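Local coordinates for extracellular solute-binding protein family 1 (Pseudothermotoga lettingae, PDB 5CI5) that binds the sugar alpha-D-tagatose between its lobes and probably delivers such sugars to an ABC transporter as its extracellular solute-binding subunit, at residues 181-185 / 229-233; 195-200 / 225-229; 378-382 / 407-412. One frame throughout, in Å; residues are numbered along the deposited sequence.

Contact 1 of 3, residues 181-185 / 229-233; sequences GYGVS and YTDLA
Val184 lies against the ring of Tyr229, its CG1 methyl over one face, 3.7 Å from the ring centroid and only 16° off the normal. The valine and tyrosine side chains run past each other in opposite directions, a CH-pi contact in which one methyl reaches most of the ring carbons. CG1 stands opposite the backbone N of Val184, which turns the other branch, CG2, toward helix 220-234, where it meets CB of Leu232 at 3.8 Å. Farther along the helix, CB of Ala233 is 4.2 Å from CB of Val184. Tyr182 meets Leu232 obliquely, with CD2 of Tyr182 4.0 Å from CD1 of Leu232. The hydroxyl of Tyr182 is bonded to His288.

The tyrosine ring of Tyr229 carries a polar end out of the helix. Tyr229 CG is trans to the backbone N (chi1 -173°), and the extended side chain brings OH to Ser185 O, to which it donates a hydrogen bond of 2.7 Å. The hydroxyl lies in the carbonyl plane on a lone pair, with a C=O...O angle of 120°. Ser185 itself turns OG to the backbone N of Glu247, and the backbone N and O of Val184 bond to Ser239 OG and Tyr250 OH. With a phenylalanine in place of Tyr229, the buried carbonyl of Ser185 would probably be left without this donor. The loop 181-185 is thus fixed to the helix by the side chains of Tyr182 and Val184 and by one well-directed hydrogen bond at Ser185.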
# COMPACT_ATOMS: atom_id res chain seq x y z
N GLY A 181 10.76 19.03 -3.36
CA GLY A 181 11.70 17.93 -3.28
C GLY A 181 11.15 16.60 -2.76
O GLY A 181 11.58 15.55 -3.23
N TYR A 182 10.23 16.63 -1.80
CA TYR A 182 9.80 15.38 -1.11
C TYR A 182 8.39 15.53 -0.53
O TYR A 182 8.14 16.37 0.34
CB TYR A 182 10.82 14.99 0.01
CG TYR A 182 10.45 13.68 0.68
CD1 TYR A 182 10.92 12.48 0.19
CD2 TYR A 182 9.61 13.65 1.79
CE1 TYR A 182 10.57 11.27 0.77
CE2 TYR A 182 9.26 12.44 2.39
CZ TYR A 182 9.74 11.25 1.86
OH TYR A 182 9.42 10.04 2.42
N GLY A 183 7.49 14.70 -1.02
CA GLY A 183 6.10 14.76 -0.62
C GLY A 183 5.84 13.96 0.65
O GLY A 183 6.11 12.76 0.67
N VAL A 184 5.30 14.63 1.67
CA VAL A 184 4.95 14.04 2.97
C VAL A 184 3.44 13.82 3.05
O VAL A 184 2.68 14.76 2.85
CB VAL A 184 5.38 14.96 4.14
CG1 VAL A 184 4.94 14.41 5.48
CG2 VAL A 184 6.90 15.19 4.12
N SER A 185 2.99 12.58 3.29
CA SER A 185 1.54 12.33 3.42
C SER A 185 1.09 12.70 4.82
O SER A 185 1.58 12.15 5.81
CB SER A 185 1.19 10.86 3.11
OG SER A 185 1.57 10.51 1.80
N TYR A 229 9.73 13.38 9.95
CA TYR A 229 8.66 13.26 8.97
C TYR A 229 7.87 14.55 8.88
O TYR A 229 7.64 15.07 7.80
CB TYR A 229 7.75 12.09 9.35
CG TYR A 229 6.69 11.72 8.34
CD1 TYR A 229 7.02 11.17 7.12
CD2 TYR A 229 5.35 11.90 8.63
CE1 TYR A 229 6.04 10.81 6.20
CE2 TYR A 229 4.35 11.54 7.72
CZ TYR A 229 4.71 10.98 6.51
OH TYR A 229 3.75 10.64 5.56
N THR A 230 7.47 15.08 10.03
CA THR A 230 6.69 16.32 10.00
C THR A 230 7.57 17.57 9.74
O THR A 230 7.09 18.50 9.09
CB THR A 230 5.90 16.53 11.30
OG1 THR A 230 6.77 16.53 12.45
CG2 THR A 230 4.84 15.43 11.44
N ASP A 231 8.83 17.57 10.20
CA ASP A 231 9.74 18.69 9.90
C ASP A 231 9.95 18.89 8.40
O ASP A 231 10.12 20.02 7.94
CB ASP A 231 11.10 18.48 10.55
CG ASP A 231 11.13 18.88 12.03
OD1 ASP A 231 10.17 19.50 12.52
OD2 ASP A 231 12.16 18.58 12.68
N LEU A 232 9.98 17.81 7.63
CA LEU A 232 10.13 17.91 6.19
C LEU A 232 9.04 18.79 5.61
O LEU A 232 9.27 19.57 4.69
CB LEU A 232 10.12 16.52 5.54
CG LEU A 232 11.41 15.75 5.73
CD1 LEU A 232 11.18 14.28 5.45
CD2 LEU A 232 12.55 16.27 4.87
N ALA A 233 7.84 18.66 6.17
CA ALA A 233 6.73 19.49 5.75
C ALA A 233 6.70 20.88 6.43
O ALA A 233 6.44 21.87 5.75
CB ALA A 233 5.44 18.76 5.98

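Contact 2 of 3, residues 195-200 / 225-229; sequences GYMMFL and ALKFY
An aromatic cluster of Phe199, Phe228 and Tyr229 fills one side of the crossing between helices 190-202 and 220-234. The edge of Tyr229 points at the face of Phe199, a T-shaped pair with centroids 5.0 Å apart and planes at 65°; CD1 of Tyr229 comes within 3.5 Å of CE1 of Phe199, and CB of Tyr229 adds a CH-pi contact over the same ring. Phe228 approaches the rim of Phe199 near its plane, CD2 of Phe228 3.5 Å from CE2 of Phe199. With CG anti to its carbonyl carbon (chi1 -78°), Phe199 turns its face to Tyr229 and its edge to Phe228; Trp162 also meets the rings of Phe199 and Phe228.

The two segments cross at 121° with axes 8.9 Å apart, part of the helical packing in one lobe of this solute-binding fold. Small residues let the backbones approach: CB of Ala225 sits 3.5 Å from Phe199 O, and a side chain on Gly195 would clash with Tyr229 OH, the hydroxyl bonded to Ser185 O. The backbone of Gly195 and Tyr196 lies over a face of the Tyr229 ring. Beside Ala225, the edge of Tyr196 meets the backbone N of Leu226, 3.6 Å from CE1 of Tyr196, and its hydroxyl bonds to Gly222 O.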
# COMPACT_ATOMS: atom_id res chain seq x y z
N GLY A 195 3.52 6.30 5.90
CA GLY A 195 4.64 7.23 5.89
C GLY A 195 5.33 7.26 7.25
O GLY A 195 6.54 7.12 7.37
N TYR A 196 4.54 7.43 8.31
CA TYR A 196 5.13 7.43 9.63
C TYR A 196 5.85 6.10 9.92
O TYR A 196 6.97 6.09 10.45
CB TYR A 196 4.07 7.71 10.70
CG TYR A 196 4.69 7.61 12.07
CD1 TYR A 196 5.64 8.55 12.49
CD2 TYR A 196 4.37 6.58 12.91
CE1 TYR A 196 6.26 8.44 13.72
CE2 TYR A 196 4.97 6.47 14.15
CZ TYR A 196 5.90 7.41 14.54
OH TYR A 196 6.51 7.28 15.78
N MSE A 197 5.23 4.97 9.58
CA MSE A 197 5.85 3.66 9.78
C MSE A 197 7.17 3.54 9.05
O MSE A 197 8.13 3.00 9.61
CB MSE A 197 4.92 2.53 9.34
CG MSE A 197 3.79 2.29 10.30
SE MSE A 197 2.61 0.84 9.69
CE MSE A 197 3.88 -0.65 9.89
N MSE A 198 7.23 4.02 7.80
CA MSE A 198 8.50 4.00 7.06
C MSE A 198 9.60 4.71 7.84
O MSE A 198 10.71 4.18 7.96
CB MSE A 198 8.33 4.64 5.66
CG MSE A 198 7.51 3.80 4.73
SE MSE A 198 8.55 2.28 4.08
CE MSE A 198 9.71 3.25 2.86
N PHE A 199 9.30 5.88 8.41
CA PHE A 199 10.30 6.62 9.17
C PHE A 199 10.58 6.00 10.56
O PHE A 199 11.72 5.99 11.01
CB PHE A 199 9.85 8.08 9.31
CG PHE A 199 10.08 8.91 8.05
CD1 PHE A 199 9.48 8.59 6.85
CD2 PHE A 199 10.94 9.99 8.08
CE1 PHE A 199 9.71 9.36 5.71
CE2 PHE A 199 11.18 10.75 6.96
CZ PHE A 199 10.57 10.42 5.76
N LEU A 200 9.54 5.48 11.21
CA LEU A 200 9.67 4.80 12.51
C LEU A 200 10.63 3.63 12.42
O LEU A 200 11.55 3.51 13.22
CB LEU A 200 8.29 4.32 12.95
CG LEU A 200 8.19 3.45 14.20
CD1 LEU A 200 8.59 4.20 15.47
CD2 LEU A 200 6.75 2.90 14.32
N ALA A 225 11.50 9.91 14.51
CA ALA A 225 10.78 9.68 13.25
C ALA A 225 9.65 10.67 13.07
O ALA A 225 9.48 11.23 12.00
CB ALA A 225 10.24 8.25 13.22
N LEU A 226 8.86 10.89 14.11
CA LEU A 226 7.75 11.84 14.03
C LEU A 226 8.24 13.26 13.72
O LEU A 226 7.67 13.96 12.89
CB LEU A 226 6.93 11.83 15.32
CG LEU A 226 5.75 12.79 15.35
CD1 LEU A 226 4.78 12.60 14.17
CD2 LEU A 226 4.99 12.68 16.68
N LYS A 227 9.29 13.68 14.41
CA LYS A 227 9.84 15.02 14.20
C LYS A 227 10.41 15.19 12.79
O LYS A 227 10.13 16.19 12.13
CB LYS A 227 10.92 15.32 15.25
CG LYS A 227 10.33 15.58 16.60
CD LYS A 227 11.35 16.09 17.62
CE LYS A 227 10.62 16.45 18.90
NZ LYS A 227 11.49 17.14 19.88
N PHE A 228 11.12 14.20 12.26
CA PHE A 228 11.72 14.37 10.94
C PHE A 228 10.66 14.32 9.86
O PHE A 228 10.67 15.16 8.97
CB PHE A 228 12.79 13.31 10.68
CG PHE A 228 13.55 13.51 9.40
CD1 PHE A 228 14.02 14.77 9.03
CD2 PHE A 228 13.79 12.45 8.55
CE1 PHE A 228 14.74 14.95 7.85
CE2 PHE A 228 14.52 12.63 7.38
CZ PHE A 228 14.98 13.87 7.02
N TYR A 229 9.73 13.38 9.95
CA TYR A 229 8.66 13.26 8.97
C TYR A 229 7.87 14.55 8.88
O TYR A 229 7.64 15.07 7.80
CB TYR A 229 7.75 12.09 9.35
CG TYR A 229 6.69 11.72 8.34
CD1 TYR A 229 7.02 11.17 7.12
CD2 TYR A 229 5.35 11.90 8.63
CE1 TYR A 229 6.04 10.81 6.20
CE2 TYR A 229 4.35 11.54 7.72
CZ TYR A 229 4.71 10.98 6.51
OH TYR A 229 3.75 10.64 5.56

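Contact 3 of 3, residues 378-382 / 407-412; sequences QISEQ and NVNKIL
Gln382 and Asn407 meet through their amides: ND2 of Asn407 donates to OE1 of Gln382 at 2.8 Å, with an N-H...O angle of 161°. The acceptor lies in the plane of the asparagine amide, but the donor stands 44° above the carbonyl plane of the glutamine, and the two amide planes are perpendicular. A bend at chi2 folds the glutamine chain back, so that its CD packs on CB of Asn407 as well as offering OE1 to ND2.

Next to this bond the contact turns apolar. CD1 of Ile411 enters between Gln378 and Gln382, 3.8 Å from CB of Gln378 and 3.9 Å from CG of Gln382; it also lies near the backbone carbonyl of Gln378. The aliphatic parts of both glutamines therefore serve as hydrophobic surface. Deeper in, CG2 of Ile379 touches CG2 of Val408 at 4.0 Å, and CD1 of Ile379 reaches CD2 of Leu412 at 3.9 Å, the side chains crossing at about right angles.

The short helical segments that present these groups are nearly antiparallel, at 171°, with axes 9.6 Å apart, and together belong to a hairpin of the two C-terminal helices, 376-391 and 397-413. Behind the first of them, Ser380 bonds to Glu190 of the tagatose pocket, and Glu381 forms a salt bridge with Lys188; on the second, Val408 rests on Leu208 and Ala215. Dispersion between aliphatic groups thus makes up most of the contact, while the amide pair supplies one directed bond at one end, between partly exposed residues.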
# COMPACT_ATOMS: atom_id res chain seq x y z
N GLN A 378 -8.27 0.82 13.71
CA GLN A 378 -8.37 1.81 14.77
C GLN A 378 -7.01 2.39 15.17
O GLN A 378 -6.90 3.58 15.49
CB GLN A 378 -9.02 1.20 16.01
CG GLN A 378 -10.48 0.91 15.86
CD GLN A 378 -10.97 0.07 17.04
OE1 GLN A 378 -11.04 -1.15 16.95
NE2 GLN A 378 -11.23 0.73 18.15
N ILE A 379 -5.99 1.54 15.19
CA ILE A 379 -4.62 1.96 15.50
C ILE A 379 -4.11 2.94 14.43
O ILE A 379 -3.55 3.99 14.75
CB ILE A 379 -3.70 0.72 15.62
CG1 ILE A 379 -4.07 -0.08 16.87
CG2 ILE A 379 -2.21 1.13 15.63
CD1 ILE A 379 -3.40 -1.43 16.97
N SER A 380 -4.34 2.62 13.17
CA SER A 380 -3.92 3.48 12.06
C SER A 380 -4.59 4.86 12.18
O SER A 380 -3.95 5.89 11.99
CB SER A 380 -4.26 2.83 10.72
OG SER A 380 -3.89 3.72 9.70
N GLU A 381 -5.86 4.87 12.56
CA GLU A 381 -6.54 6.14 12.80
C GLU A 381 -5.80 7.00 13.84
O GLU A 381 -5.71 8.21 13.68
CB GLU A 381 -7.98 5.89 13.26
CG GLU A 381 -8.68 7.10 13.87
CD GLU A 381 -8.80 8.26 12.91
OE1 GLU A 381 -8.64 8.04 11.70
OE2 GLU A 381 -9.06 9.41 13.37
N GLN A 382 -5.25 6.39 14.88
CA GLN A 382 -4.48 7.13 15.88
C GLN A 382 -3.18 7.72 15.33
O GLN A 382 -2.79 8.84 15.71
CB GLN A 382 -4.18 6.25 17.08
CG GLN A 382 -5.42 5.82 17.83
CD GLN A 382 -6.14 7.03 18.41
OE1 GLN A 382 -5.50 7.95 18.93
NE2 GLN A 382 -7.44 7.06 18.27
N ASN A 407 -3.90 5.91 23.44
CA ASN A 407 -5.13 5.48 22.79
C ASN A 407 -4.97 4.10 22.17
O ASN A 407 -5.90 3.28 22.18
CB ASN A 407 -5.55 6.49 21.74
CG ASN A 407 -6.08 7.77 22.34
OD1 ASN A 407 -6.40 7.83 23.53
ND2 ASN A 407 -6.17 8.81 21.52
N VAL A 408 -3.81 3.84 21.60
CA VAL A 408 -3.55 2.52 21.03
C VAL A 408 -3.58 1.45 22.14
O VAL A 408 -4.14 0.36 21.95
CB VAL A 408 -2.20 2.49 20.29
CG1 VAL A 408 -1.74 1.06 20.00
CG2 VAL A 408 -2.33 3.28 18.99
N ASN A 409 -3.02 1.76 23.30
CA ASN A 409 -3.03 0.77 24.38
C ASN A 409 -4.45 0.50 24.88
O ASN A 409 -4.76 -0.63 25.26
CB ASN A 409 -2.13 1.22 25.52
CG ASN A 409 -0.66 1.06 25.19
OD1 ASN A 409 -0.29 0.30 24.29
ND2 ASN A 409 0.19 1.76 25.93
N LYS A 410 -5.30 1.52 24.88
CA LYS A 410 -6.70 1.33 25.27
C LYS A 410 -7.44 0.47 24.23
O LYS A 410 -8.22 -0.41 24.58
CB LYS A 410 -7.39 2.68 25.46
CG LYS A 410 -6.92 3.42 26.73
CD LYS A 410 -7.37 4.89 26.81
CE LYS A 410 -6.70 5.65 27.99
NZ LYS A 410 -7.06 5.11 29.35
N ILE A 411 -7.15 0.73 22.96
CA ILE A 411 -7.73 -0.05 21.88
C ILE A 411 -7.35 -1.52 22.04
O ILE A 411 -8.19 -2.41 21.85
CB ILE A 411 -7.25 0.48 20.51
CG1 ILE A 411 -7.94 1.81 20.19
CG2 ILE A 411 -7.48 -0.54 19.40
CD1 ILE A 411 -7.25 2.64 19.09
N LEU A 412 -6.09 -1.78 22.40
CA LEU A 412 -5.59 -3.14 22.47
C LEU A 412 -6.10 -3.85 23.72
O LEU A 412 -6.14 -5.08 23.77
CB LEU A 412 -4.07 -3.16 22.45
CG LEU A 412 -3.52 -2.80 21.06
CD1 LEU A 412 -2.03 -2.50 21.17
CD2 LEU A 412 -3.76 -3.89 20.03

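Following the chain, loop 181-185 leads into helix 190-202, and the chain then turns back through helix 220-234. Contact 2 closes the shorter loop, from 195-200 to 225-229, and nests inside the longer loop closed by contact 1, which ends on the same helix; Tyr229 belongs to both. The two also touch directly, Tyr182 and Leu232 packing on Phe199, so loop and both helices form one continuous body. Contact 3 closes a later, separate loop between the last two helices, its centre about 17 Å from that of contact 2. Helix 376-391 bridges the gap, since Val387 lies against Tyr229, and Ile383 and Met386 against Tyr196.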